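Long-range contacts in putative pyridoxal phosphate-dependent transferase (Clostridium difficile, PDB 4DQ6), which binds pyridoxal-5'-phosphate and is probably a transferase of the class I and II aminotransferase family: residues Leu170-Trp181 with Ile210-Met219; Thr325-Ser333 with Gly363-Ala373. All blocks are in the same frame, centred on the assembly; numbering follows the deposited sequence.

Overall arrangement
Along the chain the two contacts follow in series, neither nested nor crossed. Interaction 1 comes first: strand 165-171 of the seven-stranded mixed sheet runs into the loop 172-181, and after helix 183-195 and strand 199-203 the chain returns as the irregular segment 210-219 to close a loop on it. Helix 289-313 and others intervene before interaction 2, where strand 327-331 pairs with strand 367-371 inside the four-stranded antiparallel sheet, closing a second loop that holds helix 339-350. With centres about 16 Å apart, the contacts touch: Asn-175 and Pro-176 of the first lie against Leu-327, Trp-329 and Arg-369 of the second, tying the small sheet to the pyridoxal-5'-phosphate pocket.

Interaction 1 of 2, residues Leu170-Trp181 with Ile210-Met219; sequences LCNPHNPVGRVW and ILKKHKHIPM. With PLP (pyridoxal-5'-phosphate), chain C.
The side-chain amide of Asn-172 is gripped at both ends: ND2 gives a hydrogen bond to Ile-217 O at 3.0 Å, while OD1 accepts from two waters. The carbonyl oxygen lies almost in the plane of the amide, and the N-H points at it at 157°. One of the waters also donates to Trp-181 O and accepts from Ile-217 N; the other reaches His-216 ND1 at 2.8 Å. With CG anti to the backbone N (chi1 175°), the Asn-172 amide reaches across to the other segment, where asparagine supplies donor and acceptor together. At the edge of the His-216 ring, CE1 lies 3.2 Å from Asn-172 O, and NE2 bonds to Glu-204.

Beside this polar centre the packing is mostly apolar. Ile-210 brings CD1 against Pro-173 CG at 3.7 Å and against Val-180 CG2, and the other branch of Val-180 sets its CG1 methyl against a backbone carbonyl, 3.4 Å from Lys-215 O. The cis peptide before Pro-173 turns the chain as it leaves strand 165-171. At the other end Leu-170 CD2 meets Met-219 CE.

The loop continues to the cofactor. Asn-175 ND2 donates to O3 of pyridoxal-5'-phosphate at 2.7 Å, and Cys-171 SG packs near its C2A. Trp-181 NE1, bonded to Cys-171 O at 3.0 Å, ties the two ends of 170-181 together. Because donor and acceptor of the buried Asn-172 amide are both satisfied, its orientation is fixed, consistent with a firmly held loop presenting Asn-175 to the cofactor.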
loop_
_atom_site.group_PDB
_atom_site.type_symbol
_atom_site.label_atom_id
_atom_site.label_comp_id
_atom_site.label_asym_id
_atom_site.label_seq_id
_atom_site.Cartn_x
_atom_site.Cartn_y
_atom_site.Cartn_z
ATOM N N LEU A 170 7.994 5.399 -20.967
ATOM C CA LEU A 170 7.462 4.781 -22.146
ATOM C C LEU A 170 6.232 3.984 -21.651
ATOM O O LEU A 170 6.244 3.323 -20.555
ATOM C CB LEU A 170 8.462 3.804 -22.774
ATOM C CG LEU A 170 7.967 2.704 -23.726
ATOM C CD1 LEU A 170 7.545 3.387 -25.025
ATOM C CD2 LEU A 170 9.028 1.660 -23.989
ATOM N N CYS A 171 5.117 4.048 -22.405
ATOM C CA CYS A 171 3.972 3.190 -22.169
ATOM C C CYS A 171 3.898 2.112 -23.242
ATOM O O CYS A 171 3.777 2.445 -24.405
ATOM C CB CYS A 171 2.710 4.064 -22.180
ATOM S SG CYS A 171 1.270 3.368 -21.353
ATOM N N ASN A 172 3.961 0.822 -22.844
ATOM C CA ASN A 172 4.064 -0.310 -23.789
ATOM C C ASN A 172 3.395 -1.531 -23.264
ATOM O O ASN A 172 3.971 -2.182 -22.451
ATOM C CB ASN A 172 5.600 -0.518 -24.008
ATOM C CG ASN A 172 5.991 -1.710 -24.858
ATOM O OD1 ASN A 172 5.399 -1.926 -25.862
ATOM N ND2 ASN A 172 7.114 -2.423 -24.478
ATOM N N PRO A 173 2.192 -1.848 -23.771
ATOM C CA PRO A 173 1.397 -1.130 -24.765
ATOM C C PRO A 173 0.972 0.280 -24.339
ATOM O O PRO A 173 0.868 0.565 -23.129
ATOM C CB PRO A 173 0.141 -1.998 -24.920
ATOM C CG PRO A 173 0.518 -3.335 -24.402
ATOM C CD PRO A 173 1.559 -3.127 -23.369
ATOM N N HIS A 174 0.680 1.147 -25.306
ATOM C CA HIS A 174 0.430 2.534 -25.060
ATOM C C HIS A 174 -1.082 2.764 -24.883
ATOM O O HIS A 174 -1.852 2.716 -25.867
ATOM C CB HIS A 174 1.012 3.355 -26.178
ATOM C CG HIS A 174 1.007 4.797 -25.881
ATOM N ND1 HIS A 174 2.175 5.512 -25.682
ATOM C CD2 HIS A 174 -0.038 5.672 -25.734
ATOM C CE1 HIS A 174 1.820 6.794 -25.408
ATOM N NE2 HIS A 174 0.492 6.932 -25.526
ATOM N N ASN A 175 -1.451 3.134 -23.660
ATOM C CA ASN A 175 -2.806 3.587 -23.304
ATOM C C ASN A 175 -2.854 5.104 -23.457
ATOM O O ASN A 175 -2.040 5.795 -22.835
ATOM C CB ASN A 175 -3.064 3.148 -21.852
ATOM C CG ASN A 175 -4.194 3.861 -21.185
ATOM O OD1 ASN A 175 -5.051 4.460 -21.790
ATOM N ND2 ASN A 175 -4.239 3.714 -19.831
ATOM N N PRO A 176 -3.749 5.675 -24.292
ATOM C CA PRO A 176 -5.020 5.065 -24.709
ATOM C C PRO A 176 -5.098 4.637 -26.157
ATOM O O PRO A 176 -6.190 4.119 -26.589
ATOM C CB PRO A 176 -6.004 6.231 -24.463
ATOM C CG PRO A 176 -5.219 7.396 -24.922
ATOM C CD PRO A 176 -3.862 7.152 -24.342
ATOM N N VAL A 177 -4.069 4.877 -26.946
ATOM C CA VAL A 177 -4.176 4.681 -28.390
ATOM C C VAL A 177 -4.150 3.214 -28.846
ATOM O O VAL A 177 -4.466 2.935 -30.004
ATOM C CB VAL A 177 -3.189 5.512 -29.177
ATOM C CG1 VAL A 177 -3.239 6.994 -28.798
ATOM C CG2 VAL A 177 -1.766 4.978 -29.108
ATOM N N GLY A 178 -3.711 2.344 -27.969
ATOM C CA GLY A 178 -3.773 0.868 -28.195
ATOM C C GLY A 178 -2.629 0.273 -28.966
ATOM O O GLY A 178 -2.712 -0.815 -29.455
ATOM N N ARG A 179 -1.517 1.021 -29.083
ATOM C CA ARG A 179 -0.310 0.574 -29.836
ATOM C C ARG A 179 0.483 -0.492 -29.048
ATOM O O ARG A 179 0.834 -0.270 -27.892
ATOM C CB ARG A 179 0.651 1.710 -30.240
ATOM C CG ARG A 179 0.255 2.547 -31.463
ATOM C CD ARG A 179 0.054 1.803 -32.760
ATOM N NE ARG A 179 1.000 0.710 -32.951
ATOM C CZ ARG A 179 2.223 0.781 -33.437
ATOM N NH1 ARG A 179 2.979 -0.277 -33.483
ATOM N NH2 ARG A 179 2.698 1.958 -33.835
ATOM N N VAL A 180 0.800 -1.593 -29.712
ATOM C CA VAL A 180 1.751 -2.577 -29.275
ATOM C C VAL A 180 3.020 -2.296 -30.115
ATOM O O VAL A 180 3.066 -2.607 -31.297
ATOM C CB VAL A 180 1.182 -4.008 -29.456
ATOM C CG1 VAL A 180 2.234 -5.063 -29.204
ATOM C CG2 VAL A 180 -0.014 -4.215 -28.515
ATOM N N TRP A 181 4.006 -1.625 -29.544
ATOM C CA TRP A 181 5.162 -1.225 -30.330
ATOM C C TRP A 181 5.888 -2.451 -30.869
ATOM O O TRP A 181 6.063 -3.460 -30.153
ATOM C CB TRP A 181 6.092 -0.409 -29.469
ATOM C CG TRP A 181 5.429 0.822 -28.834
ATOM C CD1 TRP A 181 5.199 1.038 -27.483
ATOM C CD2 TRP A 181 4.841 1.964 -29.501
ATOM N NE1 TRP A 181 4.592 2.217 -27.278
ATOM C CE2 TRP A 181 4.280 2.808 -28.448
ATOM C CE3 TRP A 181 4.649 2.305 -30.797
ATOM C CZ2 TRP A 181 3.697 4.056 -28.739
ATOM C CZ3 TRP A 181 4.064 3.562 -31.089
ATOM C CH2 TRP A 181 3.530 4.361 -30.076
ATOM N N ILE A 210 -3.037 -8.419 -25.171
ATOM C CA ILE A 210 -2.566 -8.336 -26.541
ATOM C C ILE A 210 -3.445 -9.095 -27.482
ATOM O O ILE A 210 -3.817 -10.230 -27.177
ATOM C CB ILE A 210 -1.119 -8.889 -26.641
ATOM C CG1 ILE A 210 -0.178 -8.298 -25.575
ATOM C CG2 ILE A 210 -0.556 -8.699 -28.041
ATOM C CD1 ILE A 210 0.108 -6.788 -25.712
ATOM N N LEU A 211 -3.849 -8.480 -28.575
ATOM C CA LEU A 211 -4.791 -9.093 -29.508
ATOM C C LEU A 211 -4.066 -9.925 -30.550
ATOM O O LEU A 211 -2.794 -9.902 -30.645
ATOM C CB LEU A 211 -5.662 -7.992 -30.146
ATOM C CG LEU A 211 -6.550 -7.178 -29.220
ATOM C CD1 LEU A 211 -7.609 -6.399 -29.973
ATOM C CD2 LEU A 211 -7.178 -8.128 -28.221
ATOM N N LYS A 212 -4.844 -10.701 -31.306
ATOM C CA LYS A 212 -4.274 -11.569 -32.319
ATOM C C LYS A 212 -3.396 -10.832 -33.321
ATOM O O LYS A 212 -3.659 -9.686 -33.663
ATOM C CB LYS A 212 -5.418 -12.320 -33.077
ATOM C CG LYS A 212 -6.089 -13.349 -32.204
ATOM C CD LYS A 212 -7.385 -13.882 -32.828
ATOM C CE LYS A 212 -8.130 -14.893 -31.927
ATOM N NZ LYS A 212 -9.410 -14.377 -31.306
ATOM N N LYS A 213 -2.321 -11.501 -33.753
ATOM C CA LYS A 213 -1.356 -11.004 -34.730
ATOM C C LYS A 213 -0.462 -9.910 -34.164
ATOM O O LYS A 213 0.231 -9.191 -34.919
ATOM C CB LYS A 213 -2.039 -10.569 -36.035
ATOM C CG LYS A 213 -2.819 -11.689 -36.697
ATOM C CD LYS A 213 -2.811 -11.594 -38.229
ATOM C CE LYS A 213 -3.437 -10.305 -38.767
ATOM N NZ LYS A 213 -3.602 -10.304 -40.268
ATOM N N HIS A 214 -0.467 -9.746 -32.847
ATOM C CA HIS A 214 0.481 -8.832 -32.170
ATOM C C HIS A 214 1.156 -9.526 -31.034
ATOM O O HIS A 214 0.700 -10.563 -30.562
ATOM C CB HIS A 214 -0.240 -7.569 -31.683
ATOM C CG HIS A 214 -0.872 -6.846 -32.801
ATOM N ND1 HIS A 214 -0.169 -6.067 -33.635
ATOM C CD2 HIS A 214 -2.165 -6.934 -33.315
ATOM C CE1 HIS A 214 -0.987 -5.680 -34.663
ATOM N NE2 HIS A 214 -2.211 -6.152 -34.432
ATOM N N LYS A 215 2.315 -9.021 -30.638
ATOM C CA LYS A 215 3.131 -9.643 -29.609
ATOM C C LYS A 215 3.796 -8.589 -28.763
ATOM O O LYS A 215 4.444 -7.684 -29.290
ATOM C CB LYS A 215 4.200 -10.591 -30.206
ATOM C CG LYS A 215 4.634 -11.565 -29.125
ATOM C CD LYS A 215 5.638 -12.632 -29.570
ATOM C CE LYS A 215 6.416 -13.221 -28.370
ATOM N NZ LYS A 215 5.674 -13.791 -27.180
ATOM N N HIS A 216 3.631 -8.669 -27.448
ATOM C CA HIS A 216 4.341 -7.798 -26.547
ATOM C C HIS A 216 5.824 -8.075 -26.552
ATOM O O HIS A 216 6.258 -9.229 -26.363
ATOM C CB HIS A 216 3.815 -7.909 -25.123
ATOM C CG HIS A 216 4.492 -7.005 -24.186
ATOM N ND1 HIS A 216 4.290 -5.666 -24.207
ATOM C CD2 HIS A 216 5.430 -7.256 -23.192
ATOM C CE1 HIS A 216 5.096 -5.094 -23.280
ATOM N NE2 HIS A 216 5.824 -6.052 -22.696
ATOM N N ILE A 217 6.606 -7.006 -26.689
ATOM C CA ILE A 217 8.079 -7.041 -26.579
ATOM C C ILE A 217 8.507 -6.146 -25.418
ATOM O O ILE A 217 8.384 -4.925 -25.527
ATOM C CB ILE A 217 8.729 -6.463 -27.859
ATOM C CG1 ILE A 217 8.213 -7.151 -29.118
ATOM C CG2 ILE A 217 10.248 -6.499 -27.756
ATOM C CD1 ILE A 217 8.430 -8.632 -29.185
ATOM N N PRO A 218 8.996 -6.698 -24.315
ATOM C CA PRO A 218 9.501 -5.878 -23.247
ATOM C C PRO A 218 10.694 -5.112 -23.809
ATOM O O PRO A 218 11.609 -5.702 -24.393
ATOM C CB PRO A 218 9.859 -6.896 -22.143
ATOM C CG PRO A 218 9.028 -8.100 -22.510
ATOM C CD PRO A 218 8.970 -8.115 -23.968
ATOM N N MET A 219 10.728 -3.819 -23.533
ATOM C CA MET A 219 11.839 -3.048 -24.010
ATOM C C MET A 219 13.179 -3.587 -23.533
ATOM O O MET A 219 14.176 -3.633 -24.268
ATOM C CB MET A 219 11.644 -1.610 -23.548
ATOM C CG MET A 219 12.822 -0.672 -23.777
ATOM S SD MET A 219 13.305 -0.356 -25.509
ATOM C CE MET A 219 12.470 1.214 -25.756
HETATM N N1 PLP C . -0.033 2.355 -15.968
HETATM C C2 PLP C . -0.914 2.387 -17.021
HETATM C C2A PLP C . -0.519 2.676 -18.437
HETATM C C3 PLP C . -2.320 2.120 -16.816
HETATM O O3 PLP C . -3.179 2.172 -17.824
HETATM C C4 PLP C . -2.785 1.813 -15.472
HETATM C C4A PLP C . -4.246 1.581 -15.183
HETATM C C5 PLP C . -1.788 1.790 -14.413
HETATM C C6 PLP C . -0.434 2.076 -14.706
HETATM C C5A PLP C . -2.247 1.442 -13.032
HETATM O O4P PLP C . -1.302 2.013 -12.190
HETATM P P PLP C . -1.387 1.563 -10.636
HETATM O O1P PLP C . -0.768 0.209 -10.610
HETATM O O2P PLP C . -0.566 2.741 -9.975
HETATM O O3P PLP C . -2.921 1.497 -10.366
HETATM O O HOH W 1 5.487 -4.438 -27.634
HETATM O O HOH W 2 3.198 -4.053 -26.246
HETATM O O HOH W 3 2.211 -4.516 -33.223
HETATM O O HOH W 4 5.606 -6.140 -31.044
#

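Interaction 2 of 2, residues Thr325-Ser333 with Gly363-Ala373; sequences TYLLWVDFS and GGSGYQRINLA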
loop_
_atom_site.group_PDB
_atom_site.type_symbol
_atom_site.label_atom_id
_atom_site.label_comp_id
_atom_site.label_asym_id
_atom_site.label_seq_id
_atom_site.Cartn_x
_atom_site.Cartn_y
_atom_site.Cartn_z
ATOM N N THR A 325 -4.395 -3.673 -24.972
ATOM C CA THR A 325 -5.316 -3.108 -24.004
ATOM C C THR A 325 -6.768 -3.523 -24.345
ATOM O O THR A 325 -7.050 -4.019 -25.439
ATOM C CB THR A 325 -5.254 -1.558 -23.880
ATOM O OG1 THR A 325 -6.032 -0.882 -24.864
ATOM C CG2 THR A 325 -3.806 -1.066 -23.840
ATOM N N TYR A 326 -7.646 -3.272 -23.383
ATOM C CA TYR A 326 -9.079 -3.419 -23.620
ATOM C C TYR A 326 -9.831 -2.144 -23.794
ATOM O O TYR A 326 -11.062 -2.041 -23.593
ATOM C CB TYR A 326 -9.706 -4.278 -22.530
ATOM C CG TYR A 326 -9.454 -3.901 -21.079
ATOM C CD1 TYR A 326 -10.045 -2.789 -20.525
ATOM C CD2 TYR A 326 -8.694 -4.718 -20.247
ATOM C CE1 TYR A 326 -9.879 -2.501 -19.179
ATOM C CE2 TYR A 326 -8.520 -4.425 -18.899
ATOM C CZ TYR A 326 -9.170 -3.326 -18.369
ATOM O OH TYR A 326 -9.119 -3.028 -17.047
ATOM N N LEU A 327 -9.108 -1.116 -24.219
ATOM C CA LEU A 327 -9.561 0.252 -24.246
ATOM C C LEU A 327 -9.665 0.693 -25.700
ATOM O O LEU A 327 -8.700 0.510 -26.457
ATOM C CB LEU A 327 -8.581 1.152 -23.453
ATOM C CG LEU A 327 -8.412 0.725 -21.978
ATOM C CD1 LEU A 327 -7.181 1.454 -21.361
ATOM C CD2 LEU A 327 -9.645 0.921 -21.110
ATOM N N LEU A 328 -10.781 1.286 -26.062
ATOM C CA LEU A 328 -11.067 1.699 -27.419
ATOM C C LEU A 328 -10.973 3.231 -27.497
ATOM O O LEU A 328 -11.487 3.939 -26.627
ATOM C CB LEU A 328 -12.511 1.273 -27.802
ATOM C CG LEU A 328 -12.829 1.249 -29.298
ATOM C CD1 LEU A 328 -12.072 0.158 -30.059
ATOM C CD2 LEU A 328 -14.363 1.045 -29.453
ATOM N N TRP A 329 -10.288 3.744 -28.517
ATOM C CA TRP A 329 -9.992 5.149 -28.675
ATOM C C TRP A 329 -10.739 5.659 -29.862
ATOM O O TRP A 329 -10.404 5.313 -31.013
ATOM C CB TRP A 329 -8.500 5.277 -28.847
ATOM C CG TRP A 329 -7.867 6.672 -28.919
ATOM C CD1 TRP A 329 -7.027 7.215 -29.934
ATOM C CD2 TRP A 329 -7.865 7.680 -27.875
ATOM N NE1 TRP A 329 -6.634 8.388 -29.561
ATOM C CE2 TRP A 329 -7.069 8.752 -28.358
ATOM C CE3 TRP A 329 -8.500 7.819 -26.645
ATOM C CZ2 TRP A 329 -6.872 9.916 -27.616
ATOM C CZ3 TRP A 329 -8.280 8.936 -25.879
ATOM C CH2 TRP A 329 -7.493 10.006 -26.383
ATOM N N VAL A 330 -11.798 6.444 -29.603
ATOM C CA VAL A 330 -12.753 6.789 -30.647
ATOM C C VAL A 330 -12.761 8.304 -30.876
ATOM O O VAL A 330 -12.862 9.068 -29.939
ATOM C CB VAL A 330 -14.184 6.340 -30.252
ATOM C CG1 VAL A 330 -15.198 6.720 -31.320
ATOM C CG2 VAL A 330 -14.233 4.849 -29.939
ATOM N N ASP A 331 -12.584 8.704 -32.138
ATOM C CA ASP A 331 -12.546 10.085 -32.538
ATOM C C ASP A 331 -13.972 10.564 -32.869
ATOM O O ASP A 331 -14.600 10.048 -33.781
ATOM C CB ASP A 331 -11.647 10.169 -33.758
ATOM C CG ASP A 331 -11.498 11.563 -34.292
ATOM O OD1 ASP A 331 -11.946 12.533 -33.658
ATOM O OD2 ASP A 331 -10.929 11.654 -35.401
ATOM N N PHE A 332 -14.421 11.547 -32.095
ATOM C CA PHE A 332 -15.721 12.208 -32.261
ATOM C C PHE A 332 -15.635 13.572 -32.929
ATOM O O PHE A 332 -16.610 14.305 -32.993
ATOM C CB PHE A 332 -16.358 12.432 -30.890
ATOM C CG PHE A 332 -16.864 11.202 -30.214
ATOM C CD1 PHE A 332 -16.025 10.249 -29.723
ATOM C CD2 PHE A 332 -18.247 11.051 -29.997
ATOM C CE1 PHE A 332 -16.526 9.133 -29.077
ATOM C CE2 PHE A 332 -18.764 9.960 -29.356
ATOM C CZ PHE A 332 -17.880 8.981 -28.860
ATOM N N SER A 333 -14.458 13.953 -33.416
ATOM C CA SER A 333 -14.242 15.310 -33.867
ATOM C C SER A 333 -15.123 15.704 -35.069
ATOM O O SER A 333 -15.468 16.889 -35.220
ATOM C CB SER A 333 -12.757 15.538 -34.218
ATOM O OG SER A 333 -12.337 14.713 -35.274
ATOM N N GLY A 363 -3.123 15.821 -28.230
ATOM C CA GLY A 363 -3.594 14.825 -29.162
ATOM C C GLY A 363 -4.850 14.143 -28.680
ATOM O O GLY A 363 -5.426 13.339 -29.442
ATOM N N GLY A 364 -5.304 14.401 -27.462
ATOM C CA GLY A 364 -6.547 13.790 -27.007
ATOM C C GLY A 364 -7.823 14.522 -27.384
ATOM O O GLY A 364 -8.896 13.952 -27.325
ATOM N N SER A 365 -7.714 15.810 -27.756
ATOM C CA SER A 365 -8.919 16.578 -28.053
ATOM C C SER A 365 -9.774 15.880 -29.112
ATOM O O SER A 365 -9.255 15.402 -30.104
ATOM C CB SER A 365 -8.560 17.981 -28.533
ATOM O OG SER A 365 -9.765 18.710 -28.628
ATOM N N GLY A 366 -11.079 15.807 -28.878
ATOM C CA GLY A 366 -11.977 15.228 -29.842
ATOM C C GLY A 366 -12.170 13.722 -29.664
ATOM O O GLY A 366 -13.082 13.161 -30.274
ATOM N N TYR A 367 -11.364 13.075 -28.819
ATOM C CA TYR A 367 -11.460 11.638 -28.596
ATOM C C TYR A 367 -12.180 11.332 -27.285
ATOM O O TYR A 367 -12.266 12.169 -26.412
ATOM C CB TYR A 367 -10.045 11.044 -28.502
ATOM C CG TYR A 367 -9.434 10.776 -29.842
ATOM C CD1 TYR A 367 -8.694 11.745 -30.483
ATOM C CD2 TYR A 367 -9.531 9.515 -30.442
ATOM C CE1 TYR A 367 -8.127 11.490 -31.724
ATOM C CE2 TYR A 367 -8.953 9.270 -31.688
ATOM C CZ TYR A 367 -8.253 10.235 -32.282
ATOM O OH TYR A 367 -7.649 9.896 -33.501
ATOM N N GLN A 368 -12.674 10.098 -27.183
ATOM C CA GLN A 368 -13.109 9.496 -25.926
ATOM C C GLN A 368 -12.574 8.079 -25.880
ATOM O O GLN A 368 -12.499 7.401 -26.905
ATOM C CB GLN A 368 -14.649 9.401 -25.835
ATOM C CG GLN A 368 -15.343 10.736 -26.011
ATOM C CD GLN A 368 -15.369 11.583 -24.741
ATOM O OE1 GLN A 368 -15.557 11.023 -23.647
ATOM N NE2 GLN A 368 -15.287 12.926 -24.887
ATOM N N ARG A 369 -12.223 7.648 -24.684
ATOM C CA ARG A 369 -11.814 6.272 -24.396
ATOM C C ARG A 369 -12.905 5.432 -23.724
ATOM O O ARG A 369 -13.508 5.840 -22.740
ATOM C CB ARG A 369 -10.548 6.283 -23.541
ATOM C CG ARG A 369 -9.748 5.014 -23.588
ATOM C CD ARG A 369 -8.779 4.891 -22.426
ATOM N NE ARG A 369 -9.436 4.718 -21.120
ATOM C CZ ARG A 369 -8.792 4.684 -19.978
ATOM N NH1 ARG A 369 -7.446 4.858 -19.936
ATOM N NH2 ARG A 369 -9.451 4.484 -18.850
ATOM N N ILE A 370 -13.112 4.272 -24.337
ATOM C CA ILE A 370 -14.184 3.359 -23.972
ATOM C C ILE A 370 -13.606 2.013 -23.497
ATOM O O ILE A 370 -12.834 1.375 -24.200
ATOM C CB ILE A 370 -15.160 3.108 -25.115
ATOM C CG1 ILE A 370 -15.570 4.424 -25.803
ATOM C CG2 ILE A 370 -16.396 2.413 -24.574
ATOM C CD1 ILE A 370 -16.458 4.294 -27.016
ATOM N N ASN A 371 -14.007 1.622 -22.285
ATOM C CA ASN A 371 -13.635 0.361 -21.683
ATOM C C ASN A 371 -14.480 -0.817 -22.146
ATOM O O ASN A 371 -15.664 -0.843 -21.834
ATOM C CB ASN A 371 -13.643 0.499 -20.161
ATOM C CG ASN A 371 -13.199 -0.746 -19.432
ATOM O OD1 ASN A 371 -13.207 -1.863 -19.967
ATOM N ND2 ASN A 371 -12.946 -0.583 -18.137
ATOM N N LEU A 372 -13.885 -1.761 -22.886
ATOM C CA LEU A 372 -14.618 -2.904 -23.460
ATOM C C LEU A 372 -14.523 -4.180 -22.689
ATOM O O LEU A 372 -14.965 -5.248 -23.187
ATOM C CB LEU A 372 -14.182 -3.088 -24.930
ATOM C CG LEU A 372 -15.104 -2.428 -25.963
ATOM C CD1 LEU A 372 -15.310 -0.941 -25.668
ATOM C CD2 LEU A 372 -14.583 -2.687 -27.387
ATOM N N ALA A 373 -13.969 -4.164 -21.484
ATOM C CA ALA A 373 -13.842 -5.362 -20.640
ATOM C C ALA A 373 -15.097 -5.475 -19.817
ATOM O O ALA A 373 -15.116 -5.297 -18.592
ATOM C CB ALA A 373 -12.590 -5.274 -19.730
HETATM O O HOH W 5 -9.867 14.371 -32.760
#
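Tyr-367 is sandwiched: Trp-329 lies over one face of its ring and Asp-331 CB over the other, with Val-330 N and Gly-364 O at the edge. The two aromatic planes are 7° apart in an offset stack, the tyrosine and the five-membered indole ring having centroids 3.8 Å apart, and Tyr-367 CB sits over the six-membered ring in a CH-pi contact. These residues stand on one face of a pair of antiparallel strands, 327-331 and 367-371, at the centre of the four-stranded sheet. Outside the pair, Trp-329 NE1 bonds to Tyr-151 and Tyr-367 OH to Lys-145.

The backbones are joined by reciprocal bonds between Leu-328 and Ile-370 and between Val-330 and Gln-368. Beyond them Leu-372 N donates to Tyr-326 O, and Phe-332 N to Gly-366 O at 2.8 Å. Having no side chain, Gly-366 suits the positive phi (89°) of the type II turn that leads into the second strand and lets it lie close against Ser-333.

On the aromatic face, Leu-327 lays CD1 3.5 Å above the Arg-369 guanidinium plane. A bend at chi3 (68°) in the otherwise extended arginine leaves this group against the leucine, with NH1 bonded to Asn-175 OD1 of the cofactor pocket. On the opposite face Val-330 CG2 meets Ile-370 CD1 at 3.7 Å, with Ile-386 of helix 376-390 against the isoleucine. At the far end Ala-373 CB, small enough to come close, sits over the Tyr-326 ring, 3.7 Å from its centroid, while Asn-371 OD1 closes an Asx turn by accepting from Ala-373 N at 2.9 Å.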